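Local coordinates for protein ATP-dependent DNA ligase (Mycobacterium tuberculosis, PDB 6NHZ) that joins breaks in double-stranded DNA at the expense of ATP, sealing ends as the ligase component of bacterial non-homologous end joining, at residues 17-22 against 149-154; 31-36 against 161-166; 103-108 against 139-144; 166-171 against 181-186. The protein carries 1 engineered substitution. All coordinates share one frame; numbering follows the deposited sequence.

Contact 1. Residues 17-22 against 149-154; sequences TVAGLK and DGAQAF
A loop-on-helix contact at the edge of the nucleotidyltransferase domain sets the turn Val18-Leu21, between strands 12-15 and 26-30, on the first turn of helix 150-159. The type I turn from Val18 to Leu21 aims its carbonyls at the start of that helix. Gly150 N donates to Leu21 O at 2.8 Å, and Gly150 CA makes a CA-H...O contact of 3.3 Å with Val18 O. The backbones come closest where Ala19 CA lies 3.9 Å from Ala151 CA. Further along the helix, Val18 CG2 sits 3.9 Å from Phe154 CD2, the two side chains at about a right angle. Phe154 reaches it with CG anti to its own backbone N (chi1 -162°), and its ring also meets His188. At the other end the aliphatic CD of Lys22 lies against the Asp149 carboxylate carbon CG at 3.7 Å, while Asp149 OD2 accepts a bond from Ala23 N. The charged ends, Lys22 NZ and Asp149 OD1, stay 5.1 Å apart. The one firm polar link is thus from the backbone: a loop carbonyl takes up an N-H of the first helical turn, which has no earlier turn to bond to, while apolar side chains pack beside it.

Contact 2. Residues 31-36 against 161-166; sequences MWDGYR and GWEGVI. Engineered in segment 31-36: Met31 (natural residue Lys). With ATP (adenosine-5'-triphosphate), chain B.
Trp32 N gives the adenine its shortest polar bond here, 2.9 Å to N7 of ATP and nearly straight at 169°. One residue earlier, Met31 N donates to Gly164 O at 3.0 Å, and Met31 O takes a weak bond from Glu163 N. These two bonds hold Met31 beside Glu163 and Gly164, where both segments line the nucleotide pocket. Met31 is an engineered residue in place of lysine. Its CG stands anti to the backbone N and the chain bends only at the last torsion, which carries CE to Ile166 CG1 at 3.8 Å; CG itself touches Glu163 OE1. Ile166 CD1 meets the purine at C4, 3.5 Å away. The indoles of Trp32 and Trp162 form a T-shaped pair with planes at 75°. The Trp32 edge is the one that points in, its CZ3 over the centre of the Trp162 ring, 3.3 Å above the plane. Asp33 and Glu163 bring their carboxylates together, stacked with planes 27° apart and Asp33 OD2 3.5 Å from Glu163 OE2. Asp33 OD1 has a salt bridge to Arg295, Glu163 OE2 a weak, long ion pair with Lys187, and a magnesium ion lies about 3 Å from the Glu163 side chain. Both acids are metal-binding positions in a nearly identical protein. Two carboxylates held this close probably concentrate negative charge, which cations beside the ATP phosphates would balance.

Contact 3. Residues 103-108 against 139-144; sequences RVEFWA and SLTVPE
Strand 105-114 of the antiparallel sheet in the nucleotidyltransferase domain is flanked here by the loop 139-144, which links helices 124-135 and 150-159. Direct backbone bonding is limited to Ala108 N, which donates to Thr141 O at 2.8 Å; the end-to-end directions of the two backbones diverge by 73°. Water does the rest of the polar work. One molecule donates to Phe106 O and accepts from Thr141 N, filling the gap between the backbones. A second donates to both Ala108 O and Pro143 O, and Pro143 O is also bonded by Arg128. The apolar contacts fall in two groups. In the first, Leu140 CD1 sits at the edge of the Phe106 ring, 4.2 Å from CD2, and also approaches Ala108 CB, which Val142 CG2 touches as well. In the second, Thr141 and Pro143 meet the Trp107 indole: Thr141 CG2 comes within 3.5 Å of Trp107 CD1, running side by side with it, and Pro143 CG packs 3.8 Å from Trp107 CB. Trp107 and Pro143 both also touch Trp32, which contacts the adenine. Thr141 CG2 stands anti to its backbone N, leaving OG1 (chi1 -62°) beside it to meet a third water that donates to Glu105 OE1. That same oxygen accepts Trp107 NE1 at 3.0 Å, in the indole plane but from above the carboxylate plane.

Contact 4. Residues 166-171 against 181-186; sequences IAKRRD and ASWVKD. With ATP (adenosine-5'-triphosphate), chain B.
Lys168 lies over one face of the Trp183 indole: NZ makes a cation-pi contact, 4.1 Å from the centroid of the six-membered ring, and CG a CH-pi contact, 3.7 Å from that of the five-membered ring. The chain, extended beyond CG, thus spans both rings with its methylenes and ends on ATP, where NZ donates to N1 at 3.0 Å. NZ also forms a salt bridge with Glu29, so ring, carboxylate and base together fix the ammonium. Lys185, on the same sheet face, has CG between the backbone N and the carbonyl carbon (chi1 50°); its extended tail leads away to the phosphates, and NZ grips ATP O1A at 2.6 Å and O1G at 2.8 Å. Beneath these side chains the strands run antiparallel. Ala167 and Val184 form a hydrogen-bonded pair, with Val184 N to Ala167 O at 2.8 Å, and Arg169 N reaches Ser182 O at 2.9 Å. The Arg169 guanidinium lays one face over Ser182 CB while NE holds Asp171 OD2 in a salt bridge. In the mixed sheet, strand 26-30 flanks strand 164-169 and strand 12-15 lies on the far side of strand 184-187; Ala167 and Val184 both touch Trp26, while Lys168 touches Phe109 of strand 105-114.

All four contacts belong to the ATP-dependent ligase domain. Contacts 2 and 4 share strand 164-169 and Ile166, with centres 14 Å apart, and both touch ATP; strand 184-187 lies next to that strand in the mixed sheet. Contact 1 sits beside this sheet, 11 Å from contact 4, and is tied to it by Val18 N and Asp186 OD2. Contact 3 sets a loop on strand 105-114 of the other sheet, yet reaches contact 2 through Trp107 and Pro143 against Trp32, 13 Å between centres. Along the chain, contacts 1 and 2 interleave, both span contact 3, and contact 4 follows. Contacts 2 and 4 thus line the nucleotide pocket, while contacts 1 and 3 pack against the parts that form it.

Contact 1. Residues 17-22 against 149-154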
# COMPACT_ATOMS: atom_id res chain seq x y z
N THR A 17 14.41 10.64 -4.62
CA THR A 17 15.39 9.60 -4.95
C THR A 17 16.29 9.32 -3.76
O THR A 17 16.91 10.25 -3.22
CB THR A 17 16.23 10.03 -6.15
OG1 THR A 17 15.40 10.07 -7.31
CG2 THR A 17 17.41 9.09 -6.37
N VAL A 18 16.42 8.05 -3.36
CA VAL A 18 17.27 7.71 -2.21
C VAL A 18 18.68 7.25 -2.59
O VAL A 18 19.55 7.21 -1.70
CB VAL A 18 16.63 6.63 -1.31
CG1 VAL A 18 15.24 7.06 -0.86
CG2 VAL A 18 16.55 5.29 -2.03
N ALA A 19 18.95 6.96 -3.87
CA ALA A 19 20.21 6.30 -4.25
C ALA A 19 21.45 7.09 -3.82
O ALA A 19 22.50 6.49 -3.57
CB ALA A 19 20.24 6.08 -5.76
N GLY A 20 21.37 8.41 -3.76
CA GLY A 20 22.53 9.19 -3.37
C GLY A 20 22.65 9.48 -1.90
O GLY A 20 23.59 10.17 -1.49
N LEU A 21 21.73 8.99 -1.08
CA LEU A 21 21.79 9.26 0.36
C LEU A 21 22.71 8.26 1.05
O LEU A 21 22.94 7.15 0.57
CB LEU A 21 20.40 9.21 0.97
CG LEU A 21 19.33 10.06 0.28
CD1 LEU A 21 17.97 9.82 0.90
CD2 LEU A 21 19.69 11.54 0.36
N LYS A 22 23.23 8.67 2.21
CA LYS A 22 24.19 7.89 2.98
C LYS A 22 23.54 7.37 4.25
O LYS A 22 22.74 8.07 4.88
CB LYS A 22 25.41 8.74 3.34
CG LYS A 22 26.16 9.30 2.13
CD LYS A 22 26.81 8.18 1.34
CE LYS A 22 27.67 8.70 0.20
NZ LYS A 22 26.94 8.80 -1.10
N ASP A 149 24.49 2.08 1.88
CA ASP A 149 24.02 3.42 1.56
C ASP A 149 22.80 3.30 0.63
O ASP A 149 22.28 2.21 0.40
CB ASP A 149 25.15 4.27 0.97
CG ASP A 149 26.25 4.61 2.00
OD1 ASP A 149 27.45 4.57 1.64
OD2 ASP A 149 25.92 4.91 3.17
N GLY A 150 22.35 4.44 0.10
CA GLY A 150 21.04 4.50 -0.54
C GLY A 150 20.90 3.58 -1.74
O GLY A 150 19.89 2.89 -1.89
N ALA A 151 21.90 3.57 -2.62
CA ALA A 151 21.76 2.75 -3.82
C ALA A 151 21.72 1.27 -3.46
O ALA A 151 21.00 0.50 -4.11
CB ALA A 151 22.90 3.06 -4.79
N GLN A 152 22.45 0.86 -2.42
CA GLN A 152 22.48 -0.55 -2.04
C GLN A 152 21.16 -0.97 -1.40
O GLN A 152 20.62 -2.03 -1.72
CB GLN A 152 23.66 -0.81 -1.10
CG GLN A 152 25.04 -0.80 -1.78
CD GLN A 152 25.43 0.58 -2.29
OE1 GLN A 152 25.21 1.60 -1.62
NE2 GLN A 152 26.00 0.62 -3.49
N ALA A 153 20.62 -0.13 -0.51
CA ALA A 153 19.33 -0.40 0.11
C ALA A 153 18.22 -0.45 -0.93
O ALA A 153 17.32 -1.31 -0.86
CB ALA A 153 19.03 0.67 1.17
N PHE A 154 18.26 0.45 -1.90
CA PHE A 154 17.25 0.45 -2.95
C PHE A 154 17.32 -0.82 -3.80
O PHE A 154 16.28 -1.41 -4.13
CB PHE A 154 17.42 1.70 -3.81
CG PHE A 154 16.23 2.05 -4.64
CD1 PHE A 154 16.33 2.10 -6.04
CD2 PHE A 154 15.01 2.38 -4.05
CE1 PHE A 154 15.24 2.45 -6.83
CE2 PHE A 154 13.92 2.74 -4.84
CZ PHE A 154 14.03 2.77 -6.24

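Contact 2. Residues 31-36 against 161-166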
# COMPACT_ATOMS: atom_id res chain seq x y z
N MET A 31 9.60 -0.24 1.94
CA MET A 31 8.27 0.33 1.76
C MET A 31 7.25 -0.80 1.66
O MET A 31 7.35 -1.64 0.76
CB MET A 31 8.22 1.22 0.52
CG MET A 31 6.85 1.82 0.25
SD MET A 31 6.77 2.70 -1.37
CE MET A 31 7.95 4.01 -1.10
N TRP A 32 6.28 -0.83 2.60
CA TRP A 32 5.34 -1.93 2.78
C TRP A 32 3.99 -1.55 2.17
O TRP A 32 3.37 -0.56 2.59
CB TRP A 32 5.18 -2.27 4.27
CG TRP A 32 6.49 -2.34 5.01
CD1 TRP A 32 6.83 -1.65 6.14
CD2 TRP A 32 7.64 -3.10 4.63
NE1 TRP A 32 8.13 -1.96 6.49
CE2 TRP A 32 8.65 -2.83 5.57
CE3 TRP A 32 7.91 -3.99 3.58
CZ2 TRP A 32 9.91 -3.43 5.50
CZ3 TRP A 32 9.16 -4.57 3.52
CH2 TRP A 32 10.14 -4.29 4.47
N ASP A 33 3.55 -2.31 1.17
CA ASP A 33 2.26 -2.02 0.54
C ASP A 33 1.17 -2.65 1.38
O ASP A 33 0.81 -3.81 1.19
CB ASP A 33 2.21 -2.55 -0.89
CG ASP A 33 1.15 -1.85 -1.73
OD1 ASP A 33 0.41 -1.01 -1.18
OD2 ASP A 33 1.05 -2.16 -2.93
N GLY A 34 0.66 -1.89 2.35
CA GLY A 34 -0.41 -2.36 3.21
C GLY A 34 -1.32 -1.23 3.58
O GLY A 34 -1.58 -0.34 2.75
N TYR A 35 -1.82 -1.25 4.81
CA TYR A 35 -2.67 -0.20 5.36
C TYR A 35 -1.90 0.48 6.48
O TYR A 35 -1.41 -0.19 7.40
CB TYR A 35 -3.97 -0.81 5.87
CG TYR A 35 -5.08 0.14 6.30
CD1 TYR A 35 -5.39 0.30 7.65
CD2 TYR A 35 -5.84 0.84 5.36
CE1 TYR A 35 -6.41 1.14 8.06
CE2 TYR A 35 -6.87 1.68 5.77
CZ TYR A 35 -7.14 1.82 7.13
OH TYR A 35 -8.16 2.64 7.57
N ARG A 36 -1.78 1.80 6.41
CA ARG A 36 -1.09 2.56 7.45
C ARG A 36 -1.91 2.57 8.75
O ARG A 36 -3.12 2.84 8.73
CB ARG A 36 -0.84 3.99 6.96
CG ARG A 36 -0.03 4.86 7.91
CD ARG A 36 1.43 4.45 7.91
NE ARG A 36 2.23 5.35 8.73
CZ ARG A 36 2.69 6.53 8.30
NH1 ARG A 36 2.41 6.92 7.06
NH2 ARG A 36 3.41 7.31 9.11
N GLY A 161 11.52 -7.64 -3.99
CA GLY A 161 10.21 -7.35 -4.55
C GLY A 161 9.40 -6.40 -3.72
O GLY A 161 8.18 -6.29 -3.92
N TRP A 162 10.02 -5.69 -2.78
CA TRP A 162 9.26 -4.72 -2.02
C TRP A 162 8.92 -3.53 -2.91
O TRP A 162 9.40 -3.41 -4.04
CB TRP A 162 10.03 -4.30 -0.77
CG TRP A 162 10.30 -5.45 0.20
CD1 TRP A 162 9.60 -6.63 0.30
CD2 TRP A 162 11.35 -5.53 1.16
NE1 TRP A 162 10.15 -7.43 1.27
CE2 TRP A 162 11.23 -6.78 1.82
CE3 TRP A 162 12.38 -4.67 1.54
CZ2 TRP A 162 12.10 -7.17 2.83
CZ3 TRP A 162 13.25 -5.07 2.54
CH2 TRP A 162 13.10 -6.31 3.18
N GLU A 163 8.06 -2.66 -2.39
CA GLU A 163 7.49 -1.58 -3.19
C GLU A 163 8.51 -0.48 -3.49
O GLU A 163 8.38 0.24 -4.49
CB GLU A 163 6.29 -1.01 -2.43
CG GLU A 163 5.37 -0.13 -3.20
CD GLU A 163 4.17 0.28 -2.38
OE1 GLU A 163 4.23 0.21 -1.13
OE2 GLU A 163 3.15 0.66 -3.00
N GLY A 164 9.52 -0.35 -2.64
CA GLY A 164 10.46 0.76 -2.70
C GLY A 164 11.17 0.87 -1.36
O GLY A 164 11.21 -0.09 -0.58
N VAL A 165 11.73 2.05 -1.13
CA VAL A 165 12.42 2.39 0.12
C VAL A 165 11.84 3.70 0.64
O VAL A 165 11.51 4.60 -0.13
CB VAL A 165 13.95 2.56 -0.09
CG1 VAL A 165 14.61 3.25 1.13
CG2 VAL A 165 14.62 1.22 -0.41
N ILE A 166 11.75 3.82 1.96
CA ILE A 166 11.57 5.13 2.57
C ILE A 166 12.79 5.42 3.44
O ILE A 166 13.10 4.67 4.38
CB ILE A 166 10.26 5.22 3.38
CG1 ILE A 166 9.08 4.83 2.48
CG2 ILE A 166 10.10 6.64 3.96
CD1 ILE A 166 7.76 5.39 2.96
PG ATP B . 0.71 9.10 0.43
O1G ATP B . 2.15 9.47 0.72
O2G ATP B . -0.21 10.28 0.47
O3G ATP B . 0.20 7.91 1.21
PB ATP B . 0.37 7.23 -1.76
O1B ATP B . 0.57 7.38 -3.25
O2B ATP B . -0.86 6.59 -1.18
O3B ATP B . 0.63 8.70 -1.14
PA ATP B . 2.93 5.97 -2.01
O1A ATP B . 3.40 7.12 -2.86
O2A ATP B . 2.71 4.60 -2.61
O3A ATP B . 1.62 6.39 -1.18
O5' ATP B . 3.89 5.79 -0.72
C5' ATP B . 3.85 4.54 -0.04
C4' ATP B . 2.81 4.60 1.08
O4' ATP B . 3.00 3.54 2.03
C3' ATP B . 2.91 5.88 1.88
O3' ATP B . 1.62 6.17 2.40
C2' ATP B . 3.77 5.48 3.05
O2' ATP B . 3.53 6.39 4.13
C1' ATP B . 3.31 4.06 3.34
N9 ATP B . 4.47 3.28 3.85
C8 ATP B . 4.85 2.06 3.42
N7 ATP B . 5.95 1.64 4.08
C5 ATP B . 6.29 2.61 4.95
C6 ATP B . 7.36 2.81 5.96
N6 ATP B . 8.33 1.89 6.16
N1 ATP B . 7.34 3.96 6.64
C2 ATP B . 6.41 4.92 6.46
N3 ATP B . 5.41 4.80 5.56
C4 ATP B . 5.31 3.69 4.79

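Contact 3. Residues 103-108 against 139-144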
# COMPACT_ATOMS: atom_id res chain seq x y z
N ARG A 103 -4.40 -13.87 7.32
CA ARG A 103 -3.43 -13.47 8.32
C ARG A 103 -3.01 -12.01 8.09
O ARG A 103 -2.36 -11.70 7.08
CB ARG A 103 -2.19 -14.36 8.27
CG ARG A 103 -1.12 -13.96 9.30
CD ARG A 103 -0.51 -15.15 9.99
NE ARG A 103 0.91 -14.96 10.31
CZ ARG A 103 1.34 -14.59 11.52
NH1 ARG A 103 0.44 -14.34 12.46
NH2 ARG A 103 2.63 -14.44 11.78
N VAL A 104 -3.36 -11.15 9.03
CA VAL A 104 -2.91 -9.76 9.00
C VAL A 104 -1.76 -9.62 9.99
O VAL A 104 -1.85 -10.11 11.12
CB VAL A 104 -4.06 -8.80 9.36
CG1 VAL A 104 -3.58 -7.33 9.37
CG2 VAL A 104 -5.22 -9.00 8.42
N GLU A 105 -0.66 -9.02 9.55
CA GLU A 105 0.47 -8.72 10.40
C GLU A 105 0.59 -7.21 10.54
O GLU A 105 0.24 -6.47 9.62
CB GLU A 105 1.78 -9.27 9.85
CG GLU A 105 1.81 -10.78 9.66
CD GLU A 105 3.19 -11.29 9.32
OE1 GLU A 105 4.17 -10.87 9.99
OE2 GLU A 105 3.32 -12.08 8.37
N PHE A 106 1.09 -6.75 11.68
CA PHE A 106 1.43 -5.35 11.88
C PHE A 106 2.94 -5.23 11.93
O PHE A 106 3.59 -5.79 12.82
CB PHE A 106 0.81 -4.78 13.15
CG PHE A 106 1.20 -3.36 13.44
CD1 PHE A 106 0.78 -2.32 12.62
CD2 PHE A 106 2.01 -3.05 14.53
CE1 PHE A 106 1.15 -1.00 12.90
CE2 PHE A 106 2.39 -1.75 14.81
CZ PHE A 106 1.95 -0.72 13.99
N TRP A 107 3.51 -4.51 10.98
CA TRP A 107 4.95 -4.31 10.92
C TRP A 107 5.22 -2.90 11.43
O TRP A 107 4.82 -1.93 10.79
CB TRP A 107 5.49 -4.51 9.51
CG TRP A 107 5.50 -5.95 9.09
CD1 TRP A 107 5.06 -7.02 9.81
CD2 TRP A 107 6.00 -6.47 7.85
NE1 TRP A 107 5.25 -8.19 9.08
CE2 TRP A 107 5.82 -7.87 7.87
CE3 TRP A 107 6.58 -5.88 6.72
CZ2 TRP A 107 6.20 -8.69 6.81
CZ3 TRP A 107 6.95 -6.70 5.66
CH2 TRP A 107 6.75 -8.08 5.71
N ALA A 108 5.86 -2.79 12.60
CA ALA A 108 6.02 -1.50 13.26
C ALA A 108 7.29 -0.82 12.79
O ALA A 108 8.33 -1.46 12.64
CB ALA A 108 6.07 -1.68 14.79
N SER A 139 6.52 -10.99 19.96
CA SER A 139 5.72 -11.15 18.75
C SER A 139 5.46 -9.83 18.03
O SER A 139 4.72 -9.83 17.04
CB SER A 139 4.40 -11.83 19.08
OG SER A 139 3.65 -11.05 19.98
N LEU A 140 6.00 -8.73 18.52
CA LEU A 140 5.87 -7.45 17.83
C LEU A 140 6.95 -7.36 16.76
O LEU A 140 8.14 -7.35 17.08
CB LEU A 140 5.99 -6.28 18.82
CG LEU A 140 5.87 -4.88 18.16
CD1 LEU A 140 4.57 -4.71 17.40
CD2 LEU A 140 6.03 -3.77 19.18
N THR A 141 6.54 -7.28 15.50
CA THR A 141 7.45 -7.35 14.36
C THR A 141 7.94 -5.95 14.00
O THR A 141 7.13 -5.06 13.75
CB THR A 141 6.74 -8.02 13.18
OG1 THR A 141 6.37 -9.37 13.55
CG2 THR A 141 7.64 -8.03 11.94
N VAL A 142 9.26 -5.76 14.02
CA VAL A 142 9.90 -4.50 13.67
C VAL A 142 10.92 -4.78 12.56
O VAL A 142 12.06 -5.18 12.85
CB VAL A 142 10.56 -3.84 14.89
CG1 VAL A 142 11.35 -2.59 14.50
CG2 VAL A 142 9.50 -3.47 15.93
N PRO A 143 10.54 -4.64 11.30
CA PRO A 143 11.48 -4.91 10.20
C PRO A 143 12.73 -4.06 10.36
O PRO A 143 12.65 -2.87 10.65
CB PRO A 143 10.69 -4.54 8.95
CG PRO A 143 9.25 -4.70 9.33
CD PRO A 143 9.18 -4.33 10.83
N GLU A 144 13.89 -4.69 10.18
CA GLU A 144 15.13 -3.94 10.36
C GLU A 144 15.34 -2.97 9.19
O GLU A 144 14.70 -3.07 8.15
CB GLU A 144 16.33 -4.87 10.45
CG GLU A 144 16.34 -5.73 11.72
CD GLU A 144 17.42 -6.80 11.70
OE1 GLU A 144 17.60 -7.50 12.71
OE2 GLU A 144 18.09 -6.93 10.66
O HOH W 1 3.83 -10.17 12.68
O HOH W 2 3.80 -7.13 15.00
O HOH W 3 10.65 -1.08 11.05

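Contact 4. Residues 166-171 against 181-186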
# COMPACT_ATOMS: atom_id res chain seq x y z
N ILE A 166 11.75 3.82 1.96
CA ILE A 166 11.57 5.13 2.57
C ILE A 166 12.79 5.42 3.44
O ILE A 166 13.10 4.67 4.38
CB ILE A 166 10.26 5.22 3.38
CG1 ILE A 166 9.08 4.83 2.48
CG2 ILE A 166 10.10 6.64 3.96
CD1 ILE A 166 7.76 5.39 2.96
N ALA A 167 13.50 6.48 3.07
CA ALA A 167 14.63 7.00 3.82
C ALA A 167 14.12 8.00 4.84
O ALA A 167 13.42 8.96 4.48
CB ALA A 167 15.63 7.67 2.88
N LYS A 168 14.47 7.80 6.10
CA LYS A 168 14.05 8.71 7.16
C LYS A 168 15.30 9.29 7.80
O LYS A 168 16.21 8.53 8.17
CB LYS A 168 13.18 7.97 8.18
CG LYS A 168 11.97 7.27 7.52
CD LYS A 168 11.08 6.55 8.52
CE LYS A 168 9.94 5.85 7.80
NZ LYS A 168 9.12 5.02 8.75
N ARG A 169 15.37 10.62 7.87
CA ARG A 169 16.60 11.24 8.38
C ARG A 169 16.77 10.87 9.85
O ARG A 169 15.84 11.01 10.65
CB ARG A 169 16.59 12.76 8.19
CG ARG A 169 17.96 13.33 7.78
CD ARG A 169 17.93 14.89 7.54
NE ARG A 169 17.28 15.59 8.63
CZ ARG A 169 16.21 16.37 8.51
NH1 ARG A 169 15.65 16.57 7.33
NH2 ARG A 169 15.70 16.95 9.59
N ARG A 170 17.96 10.39 10.19
CA ARG A 170 18.20 9.86 11.53
C ARG A 170 18.03 10.92 12.62
O ARG A 170 17.71 10.59 13.77
CB ARG A 170 19.60 9.25 11.59
CG ARG A 170 19.72 8.03 10.64
CD ARG A 170 21.07 7.31 10.77
NE ARG A 170 21.13 6.06 10.01
CZ ARG A 170 20.80 4.86 10.50
NH1 ARG A 170 20.38 4.73 11.76
NH2 ARG A 170 20.91 3.78 9.74
N ASP A 171 18.23 12.20 12.30
CA ASP A 171 18.06 13.20 13.34
C ASP A 171 16.64 13.77 13.42
O ASP A 171 16.42 14.70 14.19
CB ASP A 171 19.07 14.34 13.15
CG ASP A 171 18.78 15.17 11.92
OD1 ASP A 171 19.56 16.11 11.68
OD2 ASP A 171 17.78 14.92 11.21
N ALA A 181 10.08 16.81 4.35
CA ALA A 181 11.29 16.52 3.60
C ALA A 181 12.21 15.57 4.34
O ALA A 181 13.13 15.03 3.72
CB ALA A 181 12.04 17.82 3.29
N SER A 182 11.98 15.34 5.63
CA SER A 182 12.80 14.40 6.39
C SER A 182 12.50 12.93 6.11
O SER A 182 13.25 12.07 6.58
CB SER A 182 12.63 14.68 7.88
OG SER A 182 11.26 14.62 8.23
N TRP A 183 11.42 12.60 5.40
CA TRP A 183 11.13 11.24 4.94
C TRP A 183 11.05 11.26 3.42
O TRP A 183 10.28 12.05 2.86
CB TRP A 183 9.78 10.74 5.47
CG TRP A 183 9.70 10.36 6.93
CD1 TRP A 183 10.57 10.69 7.93
CD2 TRP A 183 8.66 9.59 7.54
NE1 TRP A 183 10.14 10.15 9.13
CE2 TRP A 183 8.97 9.47 8.91
CE3 TRP A 183 7.50 8.98 7.05
CZ2 TRP A 183 8.16 8.77 9.80
CZ3 TRP A 183 6.69 8.27 7.94
CH2 TRP A 183 7.03 8.19 9.31
N VAL A 184 11.83 10.42 2.75
CA VAL A 184 11.87 10.42 1.28
C VAL A 184 11.41 9.05 0.79
O VAL A 184 12.01 8.03 1.15
CB VAL A 184 13.27 10.72 0.74
CG1 VAL A 184 13.25 10.71 -0.81
CG2 VAL A 184 13.80 12.07 1.30
N LYS A 185 10.33 9.02 0.01
CA LYS A 185 9.82 7.76 -0.51
C LYS A 185 10.19 7.62 -1.98
O LYS A 185 10.14 8.58 -2.75
CB LYS A 185 8.31 7.63 -0.33
CG LYS A 185 7.48 8.82 -0.80
CD LYS A 185 6.01 8.45 -1.01
CE LYS A 185 5.17 9.69 -1.32
NZ LYS A 185 3.75 9.35 -1.63
N ASP A 186 10.60 6.40 -2.34
CA ASP A 186 11.18 6.10 -3.64
C ASP A 186 10.65 4.73 -4.06
O ASP A 186 11.04 3.72 -3.47
CB ASP A 186 12.70 6.13 -3.54
CG ASP A 186 13.39 6.12 -4.88
OD1 ASP A 186 12.71 5.93 -5.91
OD2 ASP A 186 14.63 6.29 -4.87
PG ATP B . 0.71 9.10 0.43
O1G ATP B . 2.15 9.47 0.72
O2G ATP B . -0.21 10.28 0.47
O3G ATP B . 0.20 7.91 1.21
PB ATP B . 0.37 7.23 -1.76
O1B ATP B . 0.57 7.38 -3.25
O2B ATP B . -0.86 6.59 -1.18
O3B ATP B . 0.63 8.70 -1.14
PA ATP B . 2.93 5.97 -2.01
O1A ATP B . 3.40 7.12 -2.86
O2A ATP B . 2.71 4.60 -2.61
O3A ATP B . 1.62 6.39 -1.18
O5' ATP B . 3.89 5.79 -0.72
C5' ATP B . 3.85 4.54 -0.04
C4' ATP B . 2.81 4.60 1.08
O4' ATP B . 3.00 3.54 2.03
C3' ATP B . 2.91 5.88 1.88
O3' ATP B . 1.62 6.17 2.40
C2' ATP B . 3.77 5.48 3.05
O2' ATP B . 3.53 6.39 4.13
C1' ATP B . 3.31 4.06 3.34
N9 ATP B . 4.47 3.28 3.85
C8 ATP B . 4.85 2.06 3.42
N7 ATP B . 5.95 1.64 4.08
C5 ATP B . 6.29 2.61 4.95
C6 ATP B . 7.36 2.81 5.96
N6 ATP B . 8.33 1.89 6.16
N1 ATP B . 7.34 3.96 6.64
C2 ATP B . 6.41 4.92 6.46
N3 ATP B . 5.41 4.80 5.56
C4 ATP B . 5.31 3.69 4.79